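Local coordinates for RagB/SusD domain protein (Flavobacterium johnsoniae, PDB 5J90) that binds chitin and, as a SusD homolog encoded in a polysaccharide utilization locus, probably helps capture this substrate at the outer membrane, at residues K276-P281 against N401-A406; A359-S364 against G375-N380; Q423-G428 against G443-F448. One frame throughout, in Å; residues are numbered along the deposited sequence.

Contact 1: residues K276-P281 against N401-A406; sequences KGYQDP and NNVTVA
Tyr278 reaches across to the irregular segment 401-406 and meets it in two ways, with its hydroxyl at one residue and its ring face at another. Its CG lies anti to the carbonyl carbon and beside the backbone N (chi1 -74°), which carries the ring toward that segment. The hydroxyl OH donates a hydrogen bond to the backbone O of Val403 at 2.7 Å, approaching from above the carbonyl plane, 50° out of it. Nearer the backbone, Val405 lays one methyl on the ring: CG2 sits 3.5 Å from the centroid of the Tyr278 ring and almost on its normal, a nearly centred CH-pi contact. Val405 directs CG1 anti to the backbone N (chi1 177°), and this leaves CG2 as the branch that meets the ring. Val403 adds CG1, 3.6 Å from Tyr278 OH. Tyrosine suits this buried place because it pairs a flat apolar face with a polar end that satisfies a loop carbonyl, while beta-branched Val403 suits the extended backbone there. Gln423 of helix 413-428 packs on both Tyr278 and Val405. Gln279, with positive phi and two bonds back into the last turn, one of them N to Lys276 O at 2.9 Å, forms the Schellman motif that closes helix 269-277, right after the tyrosine.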
ATOM      1  N   LYS A 276     -14.196  30.188   8.607  1.00 13.50           N
ATOM      2  CA  LYS A 276     -13.978  31.528   9.166  1.00 14.71           C
ATOM      3  C   LYS A 276     -12.778  32.203   8.513  1.00 17.26           C
ATOM      4  O   LYS A 276     -12.813  33.400   8.227  1.00 17.65           O
ATOM      5  CB  LYS A 276     -13.752  31.474  10.673  1.00 16.91           C
ATOM      6  CG  LYS A 276     -15.001  31.448  11.518  1.00 20.48           C
ATOM      7  CD  LYS A 276     -14.612  31.744  12.960  1.00 30.18           C
ATOM      8  CE  LYS A 276     -15.800  32.075  13.834  1.00 34.43           C
ATOM      9  NZ  LYS A 276     -15.395  32.070  15.270  1.00 27.29           N
ATOM     10  N   GLY A 277     -11.708  31.446   8.287  1.00 14.48           N
ATOM     11  CA  GLY A 277     -10.513  32.004   7.673  1.00 14.72           C
ATOM     12  C   GLY A 277     -10.824  32.641   6.335  1.00 15.65           C
ATOM     13  O   GLY A 277     -10.349  33.737   6.016  1.00 17.84           O
ATOM     14  N   TYR A 278     -11.639  31.952   5.543  1.00 15.16           N
ATOM     15  CA  TYR A 278     -12.029  32.440   4.228  1.00 15.17           C
ATOM     16  C   TYR A 278     -13.219  33.399   4.267  1.00 14.78           C
ATOM     17  O   TYR A 278     -13.620  33.910   3.229  1.00 15.09           O
ATOM     18  CB  TYR A 278     -12.401  31.267   3.316  1.00 14.98           C
ATOM     19  CG  TYR A 278     -11.251  30.421   2.794  1.00 15.27           C
ATOM     20  CD1 TYR A 278      -9.957  30.925   2.675  1.00 13.75           C
ATOM     21  CD2 TYR A 278     -11.479  29.110   2.388  1.00 14.74           C
ATOM     22  CE1 TYR A 278      -8.920  30.137   2.172  1.00 14.19           C
ATOM     23  CE2 TYR A 278     -10.457  28.322   1.888  1.00 13.44           C
ATOM     24  CZ  TYR A 278      -9.182  28.832   1.782  1.00 13.39           C
ATOM     25  OH  TYR A 278      -8.177  28.029   1.271  1.00 13.71           O
ATOM     26  N   GLN A 279     -13.786  33.626   5.452  1.00 13.84           N
ATOM     27  CA  GLN A 279     -15.030  34.397   5.586  1.00 15.60           C
ATOM     28  C   GLN A 279     -16.060  33.899   4.578  1.00 16.80           C
ATOM     29  O   GLN A 279     -16.685  34.667   3.848  1.00 16.80           O
ATOM     30  CB  GLN A 279     -14.775  35.896   5.408  1.00 18.43           C
ATOM     31  CG  GLN A 279     -13.898  36.491   6.494  1.00 21.88           C
ATOM     32  CD  GLN A 279     -13.690  37.982   6.320  1.00 35.54           C
ATOM     33  OE1 GLN A 279     -14.535  38.677   5.754  1.00 35.32           O
ATOM     34  NE2 GLN A 279     -12.556  38.480   6.799  1.00 41.99           N
ATOM     35  N   ASP A 280     -16.213  32.580   4.546  1.00 15.14           N
ATOM     36  CA  ASP A 280     -16.998  31.907   3.531  1.00 12.58           C
ATOM     37  C   ASP A 280     -18.488  32.096   3.807  1.00 12.14           C
ATOM     38  O   ASP A 280     -18.969  31.703   4.866  1.00 13.31           O
ATOM     39  CB  ASP A 280     -16.620  30.421   3.578  1.00 14.07           C
ATOM     40  CG  ASP A 280     -17.082  29.658   2.364  1.00 12.97           C
ATOM     41  OD1 ASP A 280     -18.241  29.822   1.951  1.00 12.58           O
ATOM     42  OD2 ASP A 280     -16.264  28.877   1.812  1.00 13.14           O
ATOM     43  N   PRO A 281     -19.229  32.681   2.850  1.00 12.40           N
ATOM     44  CA  PRO A 281     -20.654  32.944   3.095  1.00 15.09           C
ATOM     45  C   PRO A 281     -21.500  31.675   3.201  1.00 16.40           C
ATOM     46  O   PRO A 281     -22.643  31.749   3.651  1.00 17.06           O
ATOM     47  CB  PRO A 281     -21.079  33.772   1.877  1.00 15.63           C
ATOM     48  CG  PRO A 281     -20.106  33.406   0.811  1.00 17.05           C
ATOM     49  CD  PRO A 281     -18.801  33.161   1.525  1.00 14.34           C
ATOM     50  N   ASN A 401      -4.443  24.367   7.513  1.00 13.05           N
ATOM     51  CA  ASN A 401      -4.714  24.391   6.074  1.00 12.06           C
ATOM     52  C   ASN A 401      -4.380  25.775   5.534  1.00 13.37           C
ATOM     53  O   ASN A 401      -5.253  26.640   5.358  1.00 15.01           O
ATOM     54  CB  ASN A 401      -6.163  23.997   5.749  1.00 11.76           C
ATOM     55  CG  ASN A 401      -6.319  23.502   4.317  1.00 10.55           C
ATOM     56  OD1 ASN A 401      -5.578  22.625   3.871  1.00 11.19           O
ATOM     57  ND2 ASN A 401      -7.262  24.072   3.585  1.00 11.83           N
ATOM     58  N   ASN A 402      -3.092  25.988   5.300  1.00 13.38           N
ATOM     59  CA  ASN A 402      -2.583  27.331   5.060  1.00 12.85           C
ATOM     60  C   ASN A 402      -2.401  27.589   3.580  1.00 14.70           C
ATOM     61  O   ASN A 402      -1.298  27.534   3.040  1.00 19.50           O
ATOM     62  CB  ASN A 402      -1.303  27.545   5.864  1.00 17.00           C
ATOM     63  CG  ASN A 402      -1.523  27.318   7.347  1.00 15.34           C
ATOM     64  OD1 ASN A 402      -2.560  27.705   7.896  1.00 17.77           O
ATOM     65  ND2 ASN A 402      -0.567  26.668   8.002  1.00 19.56           N
ATOM     66  N   VAL A 403      -3.528  27.839   2.930  1.00 13.05           N
ATOM     67  CA  VAL A 403      -3.594  28.052   1.497  1.00 14.59           C
ATOM     68  C   VAL A 403      -4.733  29.035   1.228  1.00 12.08           C
ATOM     69  O   VAL A 403      -5.753  29.021   1.925  1.00 14.02           O
ATOM     70  CB  VAL A 403      -3.833  26.705   0.751  1.00 18.35           C
ATOM     71  CG1 VAL A 403      -5.183  26.105   1.123  1.00 18.16           C
ATOM     72  CG2 VAL A 403      -3.717  26.879  -0.745  1.00 17.90           C
ATOM     73  N   THR A 404      -4.558  29.898   0.237  1.00 13.70           N
ATOM     74  CA  THR A 404      -5.605  30.840  -0.129  1.00 13.17           C
ATOM     75  C   THR A 404      -6.527  30.226  -1.177  1.00 14.80           C
ATOM     76  O   THR A 404      -6.249  29.157  -1.728  1.00 13.02           O
ATOM     77  CB  THR A 404      -5.016  32.131  -0.721  1.00 14.32           C
ATOM     78  OG1 THR A 404      -4.300  31.809  -1.915  1.00 16.62           O
ATOM     79  CG2 THR A 404      -4.076  32.792   0.269  1.00 16.55           C
ATOM     80  N   VAL A 405      -7.616  30.920  -1.481  1.00 13.37           N
ATOM     81  CA  VAL A 405      -8.540  30.448  -2.496  1.00 13.99           C
ATOM     82  C   VAL A 405      -8.005  30.675  -3.909  1.00 14.80           C
ATOM     83  O   VAL A 405      -8.093  29.790  -4.757  1.00 13.64           O
ATOM     84  CB  VAL A 405      -9.926  31.118  -2.367  1.00 13.09           C
ATOM     85  CG1 VAL A 405     -10.830  30.657  -3.497  1.00 13.58           C
ATOM     86  CG2 VAL A 405     -10.562  30.788  -1.026  1.00 14.15           C
ATOM     87  N   ALA A 406      -7.444  31.860  -4.161  1.00 13.65           N
ATOM     88  CA  ALA A 406      -7.082  32.269  -5.516  1.00 14.82           C
ATOM     89  C   ALA A 406      -6.136  31.303  -6.221  1.00 13.71           C
ATOM     90  O   ALA A 406      -5.143  30.857  -5.645  1.00 15.71           O
ATOM     91  CB  ALA A 406      -6.474  33.676  -5.504  1.00 16.86           C
TER

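Contact 2: residues A359-S364 against G375-N380; sequences AGIKAS and GYIADN
The hydroxyl of Tyr376, whose ring lies against Ile361, is gripped from several sides: Gln423 NE2 is its strongest partner, with weaker hydrogen bonds to Asp280 OD2 and Arg282 NH2. These bonds secure the far end of the ring, while the contact with helix 353-368 is made by its apolar side. There Ile361 CG2 lies 3.9 Å from Tyr376 CD1 and 4.0 Å from Tyr376 CE1, approaching the ring obliquely, with the two side chains at about a right angle. The same methyl also meets Ile377, coming within 3.7 Å of Ile377 CG1. It can serve both neighbours because Ile361 places CG2 anti to the backbone N, with CG1 beside that nitrogen (chi1 -60°). The two isoleucines run past each other in opposite directions: Ile361 CD1 lies 4.0 Å from Ile377 CG1, and Ile377 CD1 returns to within 4.1 Å of Ile361 CB. Isoleucine suits both positions, since its branches let one residue touch at several points, and beta-branching limits how it can rearrange. Toward the outside, Lys362 swings its long chain away and forms a salt bridge with Asp366 one turn further along its own helix. Val405 and Phe337 also pack on Ile361. Between the two short helical segments, then, cohesion is entirely apolar and rests on shape and exclusion of water, whereas the far end of the tyrosine is probably steadied by polar groups from other parts of the chain.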
ATOM      1  N   ALA A 359     -15.085  27.165 -11.741  1.00 10.84           N
ATOM      2  CA  ALA A 359     -16.450  26.755 -12.054  1.00 11.21           C
ATOM      3  C   ALA A 359     -17.058  25.922 -10.926  1.00 11.65           C
ATOM      4  O   ALA A 359     -18.258  26.023 -10.652  1.00 12.44           O
ATOM      5  CB  ALA A 359     -16.512  26.001 -13.375  1.00 12.28           C
ATOM      6  N   GLY A 360     -16.247  25.094 -10.270  1.00 10.65           N
ATOM      7  CA  GLY A 360     -16.739  24.305  -9.153  1.00 10.89           C
ATOM      8  C   GLY A 360     -17.149  25.173  -7.976  1.00 10.40           C
ATOM      9  O   GLY A 360     -18.183  24.924  -7.341  1.00 10.45           O
ATOM     10  N   ILE A 361     -16.338  26.181  -7.668  1.00 10.34           N
ATOM     11  CA  ILE A 361     -16.666  27.108  -6.583  1.00 10.01           C
ATOM     12  C   ILE A 361     -17.977  27.841  -6.887  1.00 11.31           C
ATOM     13  O   ILE A 361     -18.864  27.913  -6.031  1.00 11.65           O
ATOM     14  CB  ILE A 361     -15.527  28.111  -6.326  1.00 10.27           C
ATOM     15  CG1 ILE A 361     -14.240  27.369  -5.944  1.00 10.23           C
ATOM     16  CG2 ILE A 361     -15.908  29.100  -5.221  1.00 12.38           C
ATOM     17  CD1 ILE A 361     -13.009  28.260  -5.930  1.00 12.78           C
ATOM     18  N   LYS A 362     -18.107  28.356  -8.106  1.00 11.88           N
ATOM     19  CA  LYS A 362     -19.341  29.032  -8.516  1.00 12.62           C
ATOM     20  C   LYS A 362     -20.557  28.113  -8.418  1.00 13.57           C
ATOM     21  O   LYS A 362     -21.610  28.516  -7.925  1.00 14.28           O
ATOM     22  CB  LYS A 362     -19.212  29.579  -9.936  1.00 15.08           C
ATOM     23  CG  LYS A 362     -20.509  30.161 -10.491  1.00 19.55           C
ATOM     24  CD  LYS A 362     -20.360  30.563 -11.956  1.00 25.52           C
ATOM     25  CE  LYS A 362     -21.717  30.652 -12.644  1.00 34.33           C
ATOM     26  NZ  LYS A 362     -22.696  31.426 -11.830  1.00 32.03           N
ATOM     27  N   ALA A 363     -20.416  26.875  -8.876  1.00 11.03           N
ATOM     28  CA  ALA A 363     -21.513  25.915  -8.793  1.00 11.74           C
ATOM     29  C   ALA A 363     -21.975  25.730  -7.348  1.00 10.84           C
ATOM     30  O   ALA A 363     -23.184  25.707  -7.071  1.00 13.08           O
ATOM     31  CB  ALA A 363     -21.101  24.572  -9.392  1.00 12.99           C
ATOM     32  N   SER A 364     -21.025  25.596  -6.428  1.00 10.27           N
ATOM     33  CA  SER A 364     -21.357  25.424  -5.021  1.00 11.22           C
ATOM     34  C   SER A 364     -22.024  26.673  -4.424  1.00 12.79           C
ATOM     35  O   SER A 364     -23.013  26.555  -3.698  1.00 12.52           O
ATOM     36  CB  SER A 364     -20.108  25.033  -4.220  1.00 10.06           C
ATOM     37  OG  SER A 364     -20.425  24.876  -2.849  1.00 10.78           O
ATOM     38  N   GLY A 375     -15.419  37.589  -5.938  1.00 16.50           N
ATOM     39  CA  GLY A 375     -14.472  38.144  -4.987  1.00 17.27           C
ATOM     40  C   GLY A 375     -13.783  37.074  -4.162  1.00 15.07           C
ATOM     41  O   GLY A 375     -12.590  37.168  -3.863  1.00 18.74           O
ATOM     42  N   TYR A 376     -14.554  36.060  -3.782  1.00 15.80           N
ATOM     43  CA  TYR A 376     -14.041  34.924  -3.018  1.00 15.59           C
ATOM     44  C   TYR A 376     -12.989  34.165  -3.831  1.00 12.32           C
ATOM     45  O   TYR A 376     -11.909  33.852  -3.328  1.00 14.13           O
ATOM     46  CB  TYR A 376     -15.216  34.015  -2.661  1.00 14.06           C
ATOM     47  CG  TYR A 376     -14.892  32.769  -1.865  1.00 12.19           C
ATOM     48  CD1 TYR A 376     -14.590  31.571  -2.511  1.00 12.31           C
ATOM     49  CD2 TYR A 376     -14.931  32.775  -0.478  1.00 14.06           C
ATOM     50  CE1 TYR A 376     -14.319  30.415  -1.789  1.00 12.19           C
ATOM     51  CE2 TYR A 376     -14.652  31.619   0.258  1.00 11.93           C
ATOM     52  CZ  TYR A 376     -14.348  30.445  -0.412  1.00 11.47           C
ATOM     53  OH  TYR A 376     -14.082  29.301   0.303  1.00 12.64           O
ATOM     54  N   ILE A 377     -13.317  33.918  -5.093  1.00 12.84           N
ATOM     55  CA  ILE A 377     -12.449  33.215  -6.026  1.00 13.22           C
ATOM     56  C   ILE A 377     -11.150  33.977  -6.301  1.00 15.82           C
ATOM     57  O   ILE A 377     -10.094  33.371  -6.493  1.00 15.98           O
ATOM     58  CB  ILE A 377     -13.208  32.945  -7.336  1.00 14.24           C
ATOM     59  CG1 ILE A 377     -14.233  31.822  -7.124  1.00 13.66           C
ATOM     60  CG2 ILE A 377     -12.254  32.613  -8.470  1.00 14.87           C
ATOM     61  CD1 ILE A 377     -15.237  31.699  -8.245  1.00 15.32           C
ATOM     62  N   ALA A 378     -11.218  35.307  -6.288  1.00 16.07           N
ATOM     63  CA  ALA A 378     -10.041  36.116  -6.597  1.00 17.86           C
ATOM     64  C   ALA A 378      -9.161  36.432  -5.384  1.00 16.37           C
ATOM     65  O   ALA A 378      -8.071  36.985  -5.535  1.00 20.20           O
ATOM     66  CB  ALA A 378     -10.461  37.409  -7.297  1.00 18.46           C
ATOM     67  N   ASP A 379      -9.613  36.071  -4.185  1.00 15.85           N
ATOM     68  CA  ASP A 379      -8.899  36.444  -2.968  1.00 14.85           C
ATOM     69  C   ASP A 379      -7.629  35.622  -2.753  1.00 18.72           C
ATOM     70  O   ASP A 379      -7.689  34.400  -2.604  1.00 16.30           O
ATOM     71  CB  ASP A 379      -9.815  36.338  -1.749  1.00 19.42           C
ATOM     72  CG  ASP A 379      -9.168  36.884  -0.493  1.00 23.09           C
ATOM     73  OD1 ASP A 379      -8.189  36.277  -0.016  1.00 20.34           O
ATOM     74  OD2 ASP A 379      -9.637  37.926   0.018  1.00 28.69           O
ATOM     75  N   ASN A 380      -6.483  36.299  -2.719  1.00 17.25           N
ATOM     76  CA  ASN A 380      -5.195  35.638  -2.520  1.00 16.30           C
ATOM     77  C   ASN A 380      -4.553  36.031  -1.190  1.00 17.06           C
ATOM     78  O   ASN A 380      -3.323  36.085  -1.069  1.00 19.14           O
ATOM     79  CB  ASN A 380      -4.249  35.949  -3.688  1.00 18.53           C
ATOM     80  CG  ASN A 380      -3.036  35.032  -3.724  1.00 21.87           C
ATOM     81  OD1 ASN A 380      -3.107  33.863  -3.336  1.00 22.73           O
ATOM     82  ND2 ASN A 380      -1.908  35.563  -4.188  1.00 24.39           N
TER

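Contact 3: residues Q423-G428 against G443-F448; sequences QKWIAG and GYPKLF
A cis-proline in the loop after helix 432-442, Pro445, sets the CG-CD end of its ring on the face of Trp425 of helix 413-428. Pro445 CG stands 3.5 Å from the centroid of the five-membered indole ring and 8° off its normal, a CH-pi contact over the face. Its neighbour CD is closer to single ring atoms, 3.4 Å from Trp425 CD1 and 3.5 Å from Trp425 CG. Proline suits the place twice over: CG and CD offer C-H groups to the electron-rich indole, those of CD probably made slightly positive by the adjoining nitrogen, and it is the residue that most readily accepts a cis peptide bond before it. In this alpha-helical SusD-like fold, the helix thereby holds a long irregular loop by apolar packing. Trp425 carries CG anti to the backbone N (chi1 -180°), and chi2 of 90° turns the indole crosswise to its stem, giving Pro445 a broad face. Further out, Leu447 CD2 comes obliquely to 4.2 Å from Trp425 CZ2. Met271 and Ile274 of helix 269-277 also touch the indole, whose NE1 is bonded to Ser61 O.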
ATOM      1  N   GLN A 423     -11.607  23.239  -1.626  1.00 10.04           N
ATOM      2  CA  GLN A 423     -12.890  23.727  -2.125  1.00  9.33           C
ATOM      3  C   GLN A 423     -13.891  22.588  -2.315  1.00 10.21           C
ATOM      4  O   GLN A 423     -15.091  22.744  -2.068  1.00 10.12           O
ATOM      5  CB  GLN A 423     -12.687  24.551  -3.395  1.00  9.66           C
ATOM      6  CG  GLN A 423     -12.060  25.912  -3.086  1.00 10.81           C
ATOM      7  CD  GLN A 423     -12.912  26.741  -2.131  1.00 11.20           C
ATOM      8  OE1 GLN A 423     -14.139  26.775  -2.241  1.00 11.34           O
ATOM      9  NE2 GLN A 423     -12.257  27.416  -1.186  1.00 12.25           N
ATOM     10  N   LYS A 424     -13.387  21.428  -2.716  1.00  9.33           N
ATOM     11  CA  LYS A 424     -14.211  20.236  -2.852  1.00  8.07           C
ATOM     12  C   LYS A 424     -14.782  19.832  -1.487  1.00  8.80           C
ATOM     13  O   LYS A 424     -15.979  19.528  -1.348  1.00  9.61           O
ATOM     14  CB  LYS A 424     -13.321  19.128  -3.418  1.00  9.94           C
ATOM     15  CG  LYS A 424     -14.030  17.905  -3.917  1.00  9.49           C
ATOM     16  CD  LYS A 424     -12.968  16.968  -4.509  1.00  9.86           C
ATOM     17  CE  LYS A 424     -13.569  15.704  -5.047  1.00 10.25           C
ATOM     18  NZ  LYS A 424     -12.481  14.699  -5.238  1.00  9.60           N
ATOM     19  N   TRP A 425     -13.921  19.853  -0.479  1.00  8.15           N
ATOM     20  CA  TRP A 425     -14.292  19.530   0.891  1.00  8.66           C
ATOM     21  C   TRP A 425     -15.382  20.489   1.399  1.00  9.62           C
ATOM     22  O   TRP A 425     -16.386  20.049   1.961  1.00  9.43           O
ATOM     23  CB  TRP A 425     -13.024  19.576   1.741  1.00  8.55           C
ATOM     24  CG  TRP A 425     -13.114  19.269   3.220  1.00  8.90           C
ATOM     25  CD1 TRP A 425     -12.978  18.046   3.818  1.00  8.87           C
ATOM     26  CD2 TRP A 425     -13.227  20.223   4.288  1.00  9.02           C
ATOM     27  NE1 TRP A 425     -13.040  18.173   5.183  1.00  8.68           N
ATOM     28  CE2 TRP A 425     -13.201  19.500   5.501  1.00  8.35           C
ATOM     29  CE3 TRP A 425     -13.371  21.616   4.335  1.00 10.27           C
ATOM     30  CZ2 TRP A 425     -13.294  20.120   6.747  1.00  9.60           C
ATOM     31  CZ3 TRP A 425     -13.476  22.231   5.578  1.00 10.38           C
ATOM     32  CH2 TRP A 425     -13.437  21.484   6.765  1.00  9.89           C
ATOM     33  N   ILE A 426     -15.211  21.790   1.178  1.00  9.15           N
ATOM     34  CA  ILE A 426     -16.249  22.731   1.612  1.00 10.42           C
ATOM     35  C   ILE A 426     -17.573  22.446   0.895  1.00  9.67           C
ATOM     36  O   ILE A 426     -18.631  22.408   1.526  1.00  9.65           O
ATOM     37  CB  ILE A 426     -15.846  24.215   1.407  1.00  8.92           C
ATOM     38  CG1 ILE A 426     -14.606  24.558   2.232  1.00  9.81           C
ATOM     39  CG2 ILE A 426     -17.010  25.144   1.799  1.00 10.21           C
ATOM     40  CD1 ILE A 426     -13.979  25.917   1.879  1.00 12.61           C
ATOM     41  N   ALA A 427     -17.516  22.248  -0.420  1.00  8.82           N
ATOM     42  CA  ALA A 427     -18.721  22.048  -1.219  1.00  9.14           C
ATOM     43  C   ALA A 427     -19.511  20.793  -0.840  1.00 10.30           C
ATOM     44  O   ALA A 427     -20.736  20.765  -0.985  1.00 10.42           O
ATOM     45  CB  ALA A 427     -18.373  22.033  -2.712  1.00  9.72           C
ATOM     46  N   GLY A 428     -18.816  19.753  -0.368  1.00  8.95           N
ATOM     47  CA  GLY A 428     -19.458  18.470  -0.125  1.00  9.58           C
ATOM     48  C   GLY A 428     -20.127  18.324   1.230  1.00 10.08           C
ATOM     49  O   GLY A 428     -20.768  17.309   1.473  1.00 10.61           O
ATOM     50  N   GLY A 443      -4.553  13.672   1.517  1.00  7.77           N
ATOM     51  CA  GLY A 443      -4.067  14.382   2.688  1.00  8.46           C
ATOM     52  C   GLY A 443      -4.632  15.791   2.827  1.00  8.63           C
ATOM     53  O   GLY A 443      -4.157  16.554   3.668  1.00 10.65           O
ATOM     54  N   TYR A 444      -5.632  16.139   2.018  1.00  8.49           N
ATOM     55  CA  TYR A 444      -6.188  17.493   2.008  1.00  9.12           C
ATOM     56  C   TYR A 444      -7.688  17.458   2.300  1.00  9.98           C
ATOM     57  O   TYR A 444      -8.344  16.445   2.067  1.00  9.38           O
ATOM     58  CB  TYR A 444      -5.959  18.143   0.638  1.00  9.53           C
ATOM     59  CG  TYR A 444      -4.503  18.297   0.247  1.00  9.88           C
ATOM     60  CD1 TYR A 444      -3.577  18.821   1.140  1.00 10.17           C
ATOM     61  CD2 TYR A 444      -4.065  17.924  -1.017  1.00  8.83           C
ATOM     62  CE1 TYR A 444      -2.232  18.967   0.780  1.00 10.67           C
ATOM     63  CE2 TYR A 444      -2.727  18.055  -1.384  1.00  8.14           C
ATOM     64  CZ  TYR A 444      -1.823  18.581  -0.483  1.00 10.11           C
ATOM     65  OH  TYR A 444      -0.497  18.718  -0.851  1.00 13.01           O
ATOM     66  N   PRO A 445      -8.241  18.556   2.841  1.00  8.68           N
ATOM     67  CA  PRO A 445      -7.449  19.660   3.387  1.00  9.57           C
ATOM     68  C   PRO A 445      -6.695  19.186   4.624  1.00 10.31           C
ATOM     69  O   PRO A 445      -6.995  18.114   5.163  1.00  9.89           O
ATOM     70  CB  PRO A 445      -8.523  20.671   3.798  1.00 11.01           C
ATOM     71  CG  PRO A 445      -9.693  19.807   4.204  1.00  9.34           C
ATOM     72  CD  PRO A 445      -9.669  18.673   3.192  1.00  9.63           C
ATOM     73  N   LYS A 446      -5.703  19.956   5.060  1.00 10.19           N
ATOM     74  CA  LYS A 446      -5.024  19.660   6.314  1.00 10.65           C
ATOM     75  C   LYS A 446      -6.031  19.779   7.461  1.00 10.41           C
ATOM     76  O   LYS A 446      -6.808  20.735   7.513  1.00 10.88           O
ATOM     77  CB  LYS A 446      -3.851  20.624   6.546  1.00 12.16           C
ATOM     78  CG  LYS A 446      -2.855  20.719   5.389  1.00 14.14           C
ATOM     79  CD  LYS A 446      -2.219  19.382   5.052  1.00 15.58           C
ATOM     80  CE  LYS A 446      -1.302  18.898   6.160  1.00 17.12           C
ATOM     81  NZ  LYS A 446      -0.457  17.749   5.709  1.00 22.53           N
ATOM     82  N   LEU A 447      -6.011  18.801   8.364  1.00 10.39           N
ATOM     83  CA  LEU A 447      -6.933  18.741   9.500  1.00 10.81           C
ATOM     84  C   LEU A 447      -6.184  18.740  10.830  1.00 11.33           C
ATOM     85  O   LEU A 447      -5.045  18.284  10.919  1.00 11.84           O
ATOM     86  CB  LEU A 447      -7.802  17.477   9.411  1.00 10.30           C
ATOM     87  CG  LEU A 447      -8.668  17.304   8.160  1.00  9.76           C
ATOM     88  CD1 LEU A 447      -9.387  15.956   8.185  1.00 11.79           C
ATOM     89  CD2 LEU A 447      -9.670  18.450   8.006  1.00 10.90           C
ATOM     90  N   PHE A 448      -6.829  19.228  11.885  1.00 10.70           N
ATOM     91  CA  PHE A 448      -6.204  19.195  13.207  1.00 11.96           C
ATOM     92  C   PHE A 448      -6.074  17.759  13.708  1.00 12.97           C
ATOM     93  O   PHE A 448      -7.055  17.015  13.731  1.00 12.45           O
ATOM     94  CB  PHE A 448      -7.026  20.000  14.223  1.00 11.14           C
ATOM     95  CG  PHE A 448      -7.151  21.466  13.894  1.00 12.48           C
ATOM     96  CD1 PHE A 448      -6.030  22.229  13.597  1.00 12.86           C
ATOM     97  CD2 PHE A 448      -8.390  22.082  13.903  1.00 12.52           C
ATOM     98  CE1 PHE A 448      -6.146  23.578  13.309  1.00 13.81           C
ATOM     99  CE2 PHE A 448      -8.515  23.432  13.611  1.00 13.83           C
ATOM    100  CZ  PHE A 448      -7.394  24.178  13.318  1.00 11.64           C
TER

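Contact 2 is nested within the long loop of chain that contact 1 closes, and contact 3 follows both in sequence. The centre of contact 1 lies about 11 Å from that of contact 2 and equally far from that of contact 3. The centres of contacts 2 and 3 are about 15 Å apart, and all three lie on the same side of the chain's centre. Helix 413-428 joins them: Gln423 packs on contact 1 and bonds contact 2 (NE2 to Tyr376 OH, 3.0 Å). Segment 401-406 is tied to contact 2 through Thr404 OG1 and Asn380 OD1 (2.8 Å), and to contact 3 through Asn401 OD1 and Lys446 N (2.9 Å). Loops distant in sequence are thus built into one helical region of the SusD-like fold.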